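RNA-dependent RNA Polymerase (Bombyx mori cytoplasmic polyhedrosis virus, PDB 6TZ0) catalyses RNA-directed synthesis of RNA, making plus strands in fully conservative transcription and complementary minus strands during replication of the segmented double-stranded RNA genome. Local coordinates at residues 207-212 / 229-234; 244-249 / 341-346; 481-486 / 736-741. One frame throughout, in Å; residues are numbered along the deposited sequence.

Contact 1: 207-212 / 229-234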
# COMPACT_ATOMS: atom_id res chain seq x y z
N VAL A 207 -3.20 -17.88 -25.84
CA VAL A 207 -4.30 -17.10 -26.40
C VAL A 207 -4.10 -15.63 -26.09
O VAL A 207 -4.21 -14.77 -26.97
CB VAL A 207 -5.64 -17.63 -25.88
CG1 VAL A 207 -6.80 -16.83 -26.45
CG2 VAL A 207 -5.78 -19.10 -26.20
N TYR A 208 -3.73 -15.33 -24.84
CA TYR A 208 -3.47 -13.95 -24.44
C TYR A 208 -2.19 -13.43 -25.06
O TYR A 208 -2.10 -12.24 -25.38
CB TYR A 208 -3.40 -13.86 -22.92
CG TYR A 208 -4.62 -14.37 -22.19
CD1 TYR A 208 -5.84 -13.72 -22.31
CD2 TYR A 208 -4.54 -15.45 -21.32
CE1 TYR A 208 -6.95 -14.17 -21.65
CE2 TYR A 208 -5.65 -15.89 -20.64
CZ TYR A 208 -6.85 -15.25 -20.80
OH TYR A 208 -7.97 -15.67 -20.13
N THR A 209 -1.20 -14.30 -25.24
CA THR A 209 0.04 -13.91 -25.92
C THR A 209 -0.22 -13.54 -27.38
O THR A 209 0.30 -12.53 -27.87
CB THR A 209 1.05 -15.05 -25.83
OG1 THR A 209 1.25 -15.40 -24.46
CG2 THR A 209 2.38 -14.64 -26.43
N CYS A 210 -1.03 -14.34 -28.08
CA CYS A 210 -1.43 -14.00 -29.45
C CYS A 210 -2.27 -12.74 -29.50
O CYS A 210 -2.15 -11.96 -30.46
CB CYS A 210 -2.20 -15.17 -30.08
SG CYS A 210 -1.23 -16.63 -30.46
N CYS A 211 -3.11 -12.50 -28.49
CA CYS A 211 -3.86 -11.25 -28.42
C CYS A 211 -2.93 -10.04 -28.26
O CYS A 211 -3.15 -9.00 -28.89
CB CYS A 211 -4.87 -11.29 -27.27
SG CYS A 211 -6.30 -12.34 -27.54
N GLN A 212 -1.87 -10.18 -27.47
CA GLN A 212 -0.94 -9.08 -27.31
C GLN A 212 -0.10 -8.85 -28.56
O GLN A 212 0.19 -7.70 -28.92
CB GLN A 212 -0.03 -9.32 -26.11
CG GLN A 212 0.85 -8.14 -25.77
CD GLN A 212 0.04 -6.95 -25.31
OE1 GLN A 212 -0.91 -7.09 -24.55
NE2 GLN A 212 0.42 -5.77 -25.78
N VAL A 229 9.13 -13.30 -35.28
CA VAL A 229 10.28 -13.29 -34.36
C VAL A 229 9.81 -13.28 -32.90
O VAL A 229 10.34 -14.02 -32.05
CB VAL A 229 11.19 -12.09 -34.67
CG1 VAL A 229 12.34 -12.00 -33.68
CG2 VAL A 229 11.71 -12.17 -36.08
N ALA A 230 8.77 -12.49 -32.61
CA ALA A 230 8.22 -12.41 -31.26
C ALA A 230 7.63 -13.74 -30.80
O ALA A 230 7.94 -14.21 -29.71
CB ALA A 230 7.17 -11.30 -31.20
N MET A 231 6.79 -14.36 -31.65
CA MET A 231 6.15 -15.62 -31.27
C MET A 231 7.15 -16.76 -31.15
O MET A 231 7.00 -17.63 -30.28
CB MET A 231 5.05 -15.97 -32.26
CG MET A 231 3.84 -15.07 -32.20
SD MET A 231 3.07 -15.07 -30.58
CE MET A 231 2.47 -16.75 -30.47
N ASN A 232 8.19 -16.77 -32.00
CA ASN A 232 9.24 -17.77 -31.87
C ASN A 232 9.99 -17.61 -30.56
O ASN A 232 10.32 -18.61 -29.89
CB ASN A 232 10.22 -17.69 -33.03
CG ASN A 232 9.61 -18.09 -34.35
OD1 ASN A 232 8.74 -18.94 -34.41
ND2 ASN A 232 10.10 -17.49 -35.42
N HIS A 233 10.25 -16.36 -30.15
CA HIS A 233 10.93 -16.14 -28.88
C HIS A 233 10.06 -16.52 -27.68
O HIS A 233 10.56 -17.05 -26.69
CB HIS A 233 11.39 -14.69 -28.77
CG HIS A 233 12.13 -14.37 -27.51
ND1 HIS A 233 13.35 -14.93 -27.20
CD2 HIS A 233 11.83 -13.53 -26.49
CE1 HIS A 233 13.76 -14.47 -26.03
NE2 HIS A 233 12.86 -13.61 -25.59
N PHE A 234 8.74 -16.28 -27.76
CA PHE A 234 7.88 -16.65 -26.65
C PHE A 234 7.77 -18.17 -26.51
O PHE A 234 7.78 -18.70 -25.39
CB PHE A 234 6.48 -16.04 -26.77
CG PHE A 234 6.44 -14.56 -26.55
CD1 PHE A 234 6.87 -14.00 -25.36
CD2 PHE A 234 5.83 -13.73 -27.48
CE1 PHE A 234 6.80 -12.64 -25.15
CE2 PHE A 234 5.75 -12.37 -27.27
CZ PHE A 234 6.23 -11.82 -26.10
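Thr209 puts its methyl against the ring of Phe234, and this CH-pi contact is the first of two kinds of apolar meeting between the helices. CG2 of Thr209 lies 4.2 Å from the centroid of the Phe234 ring, off-centre at 29° from the ring normal. Within the ring the closest atom is CD2 of Phe234, 3.7 Å from that methyl. What brings CG2 forward is the threonine's first torsion: with chi1 at -56°, the methyl stands anti to the backbone N while OG1 lies beside that N, where it is hydrogen-bonded to the carbonyl O of Thr205, just ahead of the helix.

The second kind involves sulfur. CE of Met231 touches SG of Cys210 at 3.7 Å, and the same methionine brings its SD to 4.2 Å from Thr209 CG2. Bends at chi2 and chi3 curl the Met231 chain so that its terminal methyl comes up to the cysteine.

These contacts join helices 206-218 and 224-237, consecutive in the chain and packed as an antiparallel helical hairpin in the N-terminal region. Their local axes run at 155° and approach no nearer than 11.1 Å, a spacing bridged mainly from one side, by Met231 and Phe234. Around the pair, Tyr242 packs on Thr209 and Phe234, while Phe175 lies against Cys210.

All four touching residues are buried and no hydrogen bond links the two segments, which implies that the hairpin is held here by dispersion and exclusion of water, with the threonine hydroxyl satisfied by Thr205 O and by Asp341 OD1, outside this contact.

Contact 2: 244-249 / 341-346; sequences DEKLKI and DGTFLA
Lys246 and Asp341 form a buried salt bridge between a helix and a loop: the C-terminal part of helix 242-248, in the N-terminal region, faces the irregular loop 341-346 between helices 325-339 and 349-356. The lysine gives NZ to OD2 of Asp341 at 3.1 Å, meeting the oxygen on its anti side and 20° out of the carboxylate plane. The two side chains cross at about a right angle, and a bend at chi3 (65°) turns the end of the lysine onto the acid. NZ also passes 4.2 Å from OG1 of Thr343, too far to count as a bond.

The carboxylate has further partners. OD2 is shared with the hydroxyl of Tyr242, at the start of the same helix, while OD1 is hydrogen-bonded to OG1 of Thr209. Both oxygens are therefore engaged, and the positive lysine beside them would favour the ionised acid.

Away from the lysine, Glu245 OE1 pairs with Lys248 NZ at 2.6 Å along the helix.

Beside the polar bridge the contact is apolar. Leu247, whose side chain also comes within about 4 Å of that of the UTP-binding Arg485, meets Leu345 tip to tip, CD2 of Leu247 lying 3.7 Å from CD2 of Leu345.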
# COMPACT_ATOMS: atom_id res chain seq x y z
N ASP A 244 9.51 -18.00 -15.87
CA ASP A 244 10.87 -17.95 -15.33
C ASP A 244 11.86 -17.49 -16.38
O ASP A 244 12.74 -16.66 -16.10
CB ASP A 244 11.27 -19.31 -14.79
CG ASP A 244 10.54 -19.67 -13.52
OD1 ASP A 244 10.21 -18.75 -12.75
OD2 ASP A 244 10.29 -20.87 -13.30
N GLU A 245 11.73 -18.00 -17.60
CA GLU A 245 12.64 -17.59 -18.66
C GLU A 245 12.36 -16.17 -19.13
O GLU A 245 13.28 -15.46 -19.52
CB GLU A 245 12.59 -18.56 -19.83
CG GLU A 245 13.23 -19.89 -19.51
CD GLU A 245 14.72 -19.77 -19.31
OE1 GLU A 245 15.35 -18.94 -19.99
OE2 GLU A 245 15.27 -20.50 -18.45
N LYS A 246 11.09 -15.73 -19.09
CA LYS A 246 10.79 -14.33 -19.37
C LYS A 246 11.42 -13.40 -18.35
O LYS A 246 12.00 -12.37 -18.71
CB LYS A 246 9.28 -14.12 -19.41
CG LYS A 246 8.61 -14.51 -20.70
CD LYS A 246 7.15 -14.73 -20.43
CE LYS A 246 6.44 -13.49 -20.01
NZ LYS A 246 5.03 -13.82 -19.71
N LEU A 247 11.32 -13.74 -17.06
CA LEU A 247 11.92 -12.92 -16.02
C LEU A 247 13.44 -12.98 -16.02
O LEU A 247 14.07 -12.05 -15.51
CB LEU A 247 11.40 -13.34 -14.65
CG LEU A 247 9.94 -13.04 -14.34
CD1 LEU A 247 9.55 -13.65 -13.02
CD2 LEU A 247 9.71 -11.55 -14.33
N LYS A 248 14.04 -14.03 -16.58
CA LYS A 248 15.49 -14.12 -16.49
C LYS A 248 16.19 -13.26 -17.55
O LYS A 248 17.30 -12.79 -17.30
CB LYS A 248 15.92 -15.59 -16.60
CG LYS A 248 17.36 -15.83 -16.18
CD LYS A 248 17.70 -17.30 -16.14
CE LYS A 248 18.33 -17.75 -17.44
NZ LYS A 248 17.33 -18.06 -18.50
N ILE A 249 15.57 -13.03 -18.70
CA ILE A 249 16.23 -12.25 -19.75
C ILE A 249 15.47 -10.97 -20.04
O ILE A 249 15.55 -10.41 -21.14
CB ILE A 249 16.44 -13.10 -21.03
CG1 ILE A 249 15.16 -13.80 -21.49
CG2 ILE A 249 17.51 -14.13 -20.80
CD1 ILE A 249 14.30 -13.10 -22.51
N ASP A 341 4.87 -9.56 -22.32
CA ASP A 341 3.78 -10.42 -22.75
C ASP A 341 2.41 -9.78 -22.60
O ASP A 341 1.48 -10.17 -23.31
CB ASP A 341 3.79 -11.71 -21.93
CG ASP A 341 3.04 -12.83 -22.57
OD1 ASP A 341 2.61 -12.70 -23.73
OD2 ASP A 341 2.85 -13.86 -21.90
N GLY A 342 2.26 -8.83 -21.69
CA GLY A 342 0.98 -8.23 -21.42
C GLY A 342 0.22 -8.88 -20.29
O GLY A 342 -0.49 -8.18 -19.55
N THR A 343 0.34 -10.19 -20.11
CA THR A 343 -0.39 -10.88 -19.06
C THR A 343 0.15 -10.52 -17.69
O THR A 343 1.33 -10.18 -17.53
CB THR A 343 -0.30 -12.40 -19.24
OG1 THR A 343 1.05 -12.82 -19.07
CG2 THR A 343 -0.75 -12.78 -20.62
N PHE A 344 -0.71 -10.61 -16.68
CA PHE A 344 -0.24 -10.41 -15.32
C PHE A 344 0.33 -11.72 -14.81
O PHE A 344 -0.28 -12.78 -14.96
CB PHE A 344 -1.36 -9.92 -14.40
CG PHE A 344 -1.79 -8.49 -14.64
CD1 PHE A 344 -1.21 -7.69 -15.61
CD2 PHE A 344 -2.74 -7.92 -13.82
CE1 PHE A 344 -1.62 -6.38 -15.79
CE2 PHE A 344 -3.15 -6.62 -14.00
CZ PHE A 344 -2.59 -5.85 -14.98
N LEU A 345 1.51 -11.64 -14.21
CA LEU A 345 2.28 -12.81 -13.84
C LEU A 345 1.79 -13.29 -12.47
O LEU A 345 1.85 -12.55 -11.49
CB LEU A 345 3.77 -12.45 -13.81
CG LEU A 345 4.60 -12.37 -15.09
CD1 LEU A 345 4.22 -11.25 -16.04
CD2 LEU A 345 6.04 -12.17 -14.70
N ALA A 346 1.30 -14.53 -12.41
CA ALA A 346 0.68 -15.02 -11.18
C ALA A 346 0.78 -16.52 -11.07
O ALA A 346 0.47 -17.24 -12.02
CB ALA A 346 -0.79 -14.63 -11.12

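Contact 3: 481-486 / 736-741; sequences QSDRRQ and ADRISL
The guanidinium of Arg738 is approached by the backbone carbonyl of Ser482, whose O stands oblique to the group, 4.4 Å from Arg738 NE, and makes no hydrogen bond with it. A second flat group, the guanidinium of Arg484, has Gln481 NE2 and Arg485 NE at its edge, in its plane; both belong to its own loop, and the end of Arg484 leads away from 736-741.

Between the two segments the approaches are loose. OG of Ser482 lies 4.0 Å from the carbonyl O of Arg738, and OD2 of Asp483 comes to 4.4 Å from CD of the arginine. Three successive torsions near -60° fold the Arg738 chain back, which carries its end over toward the serine and the aspartate. Even so, Asp483 OD2 and Arg738 NH2 stay 4.8 Å apart: opposite charges that should attract, but not in contact. The aspartate's salt bridge is instead with Arg254, and Arg738 NH2 has a weak hydrogen bond to Gln724.

Segment 481-486 belongs to the loop joining the antiparallel strands 474-477 and 489-491 in the polymerase domain. It carries Arg485, which binds UTP, consistent with motif F of the fingers, the basic loop that meets the incoming nucleotide in RNA-dependent RNA polymerases. Its partner, 736-741, comes from the chain beyond the palm strands.

Ser482 also packs on Phe344, and Asp483 on Asn340, so the chain just after helix 325-339 borders this meeting. Between side chains, Arg738 is about 9 Å from Asp681 and about 11 Å from Asp547, both magnesium-binding.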
# COMPACT_ATOMS: atom_id res chain seq x y z
N GLN A 481 0.95 -7.67 -11.27
CA GLN A 481 1.14 -6.69 -12.32
C GLN A 481 2.04 -7.31 -13.37
O GLN A 481 2.82 -8.22 -13.09
CB GLN A 481 1.72 -5.36 -11.81
CG GLN A 481 3.11 -5.39 -11.22
CD GLN A 481 3.51 -4.00 -10.75
OE1 GLN A 481 2.76 -3.05 -10.91
NE2 GLN A 481 4.69 -3.89 -10.16
N SER A 482 1.89 -6.83 -14.60
CA SER A 482 2.61 -7.41 -15.72
C SER A 482 4.07 -7.02 -15.68
O SER A 482 4.45 -6.01 -15.07
CB SER A 482 1.98 -6.96 -17.04
OG SER A 482 2.07 -5.56 -17.20
N ASP A 483 4.90 -7.87 -16.30
CA ASP A 483 6.35 -7.68 -16.46
C ASP A 483 7.07 -7.61 -15.10
O ASP A 483 8.11 -6.97 -14.97
CB ASP A 483 6.64 -6.44 -17.31
CG ASP A 483 8.00 -6.48 -17.97
OD1 ASP A 483 8.69 -7.51 -17.83
OD2 ASP A 483 8.38 -5.48 -18.61
N ARG A 484 6.53 -8.28 -14.08
CA ARG A 484 7.03 -8.13 -12.73
C ARG A 484 6.58 -9.33 -11.92
O ARG A 484 5.60 -9.99 -12.26
CB ARG A 484 6.54 -6.80 -12.11
CG ARG A 484 7.25 -6.29 -10.85
CD ARG A 484 6.47 -6.62 -9.59
NE ARG A 484 7.05 -6.00 -8.40
CZ ARG A 484 8.02 -6.53 -7.67
NH1 ARG A 484 8.53 -7.72 -7.99
NH2 ARG A 484 8.48 -5.89 -6.61
N ARG A 485 7.29 -9.60 -10.82
CA ARG A 485 6.99 -10.73 -9.94
C ARG A 485 5.70 -10.48 -9.15
O ARG A 485 4.97 -9.51 -9.36
CB ARG A 485 8.16 -10.97 -9.00
CG ARG A 485 9.42 -11.44 -9.69
CD ARG A 485 10.56 -11.57 -8.70
NE ARG A 485 10.91 -10.28 -8.13
CZ ARG A 485 11.80 -10.09 -7.16
NH1 ARG A 485 12.47 -11.12 -6.65
NH2 ARG A 485 12.04 -8.86 -6.71
N GLN A 486 5.40 -11.39 -8.22
CA GLN A 486 4.05 -11.42 -7.66
C GLN A 486 3.85 -10.39 -6.55
O GLN A 486 2.73 -9.90 -6.39
CB GLN A 486 3.71 -12.83 -7.18
CG GLN A 486 2.23 -13.05 -6.94
CD GLN A 486 1.88 -14.46 -6.55
OE1 GLN A 486 2.75 -15.30 -6.38
NE2 GLN A 486 0.59 -14.73 -6.41
N ALA A 736 4.11 1.00 -24.36
CA ALA A 736 2.78 0.53 -24.71
C ALA A 736 2.50 -0.89 -24.25
O ALA A 736 1.33 -1.29 -24.19
CB ALA A 736 2.57 0.60 -26.22
N ASP A 737 3.53 -1.65 -23.92
CA ASP A 737 3.33 -3.04 -23.53
C ASP A 737 3.20 -3.19 -22.02
O ASP A 737 3.32 -4.30 -21.50
CB ASP A 737 4.48 -3.89 -24.08
CG ASP A 737 4.08 -5.33 -24.31
OD1 ASP A 737 2.93 -5.70 -23.98
OD2 ASP A 737 4.89 -6.09 -24.86
N ARG A 738 2.94 -2.10 -21.32
CA ARG A 738 2.62 -2.12 -19.90
C ARG A 738 1.13 -2.00 -19.66
O ARG A 738 0.69 -2.05 -18.51
CB ARG A 738 3.36 -1.00 -19.18
CG ARG A 738 4.86 -1.12 -19.29
CD ARG A 738 5.33 -2.32 -18.52
NE ARG A 738 5.04 -2.19 -17.10
CZ ARG A 738 5.89 -1.68 -16.22
NH1 ARG A 738 5.54 -1.59 -14.94
NH2 ARG A 738 7.10 -1.30 -16.61
N ILE A 739 0.34 -1.83 -20.72
CA ILE A 739 -1.11 -1.72 -20.64
C ILE A 739 -1.69 -2.94 -21.32
O ILE A 739 -1.42 -3.19 -22.50
CB ILE A 739 -1.61 -0.43 -21.30
CG1 ILE A 739 -1.05 0.77 -20.55
CG2 ILE A 739 -3.12 -0.41 -21.33
CD1 ILE A 739 -1.18 2.03 -21.31
N SER A 740 -2.49 -3.71 -20.59
CA SER A 740 -3.06 -4.95 -21.09
C SER A 740 -4.54 -4.73 -21.36
O SER A 740 -5.32 -4.52 -20.43
CB SER A 740 -2.86 -6.08 -20.10
OG SER A 740 -3.35 -7.30 -20.63
N LEU A 741 -4.92 -4.78 -22.63
CA LEU A 741 -6.32 -4.69 -23.00
C LEU A 741 -7.08 -5.98 -22.77
O LEU A 741 -8.30 -6.00 -23.00
CB LEU A 741 -6.43 -4.30 -24.48
CG LEU A 741 -5.91 -2.94 -24.93
CD1 LEU A 741 -6.00 -2.81 -26.43
CD2 LEU A 741 -6.67 -1.82 -24.25

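In the fold
From the N terminus, contact 1 comes first, closing a short hairpin with 16 residues between its segments. The chain then runs on into helix 242-248, where contact 2 opens; that loop shuts 91 residues later at 341-346. Contact 3 spans 249 residues, among them the palm strands 541-548, 672-677, 682-687 and 711-716. The three loops follow in series, none nesting or crossing, yet their centres lie only 9 to 14 Å apart. Segment 341-346 is the shared neighbour: it touches helix 206-218 on one hand and both segments of contact 3 on the other, while Gln212 meets Asp737 directly. N-terminal helices, the 341-346 loop and the nucleotide-binding loop thus converge.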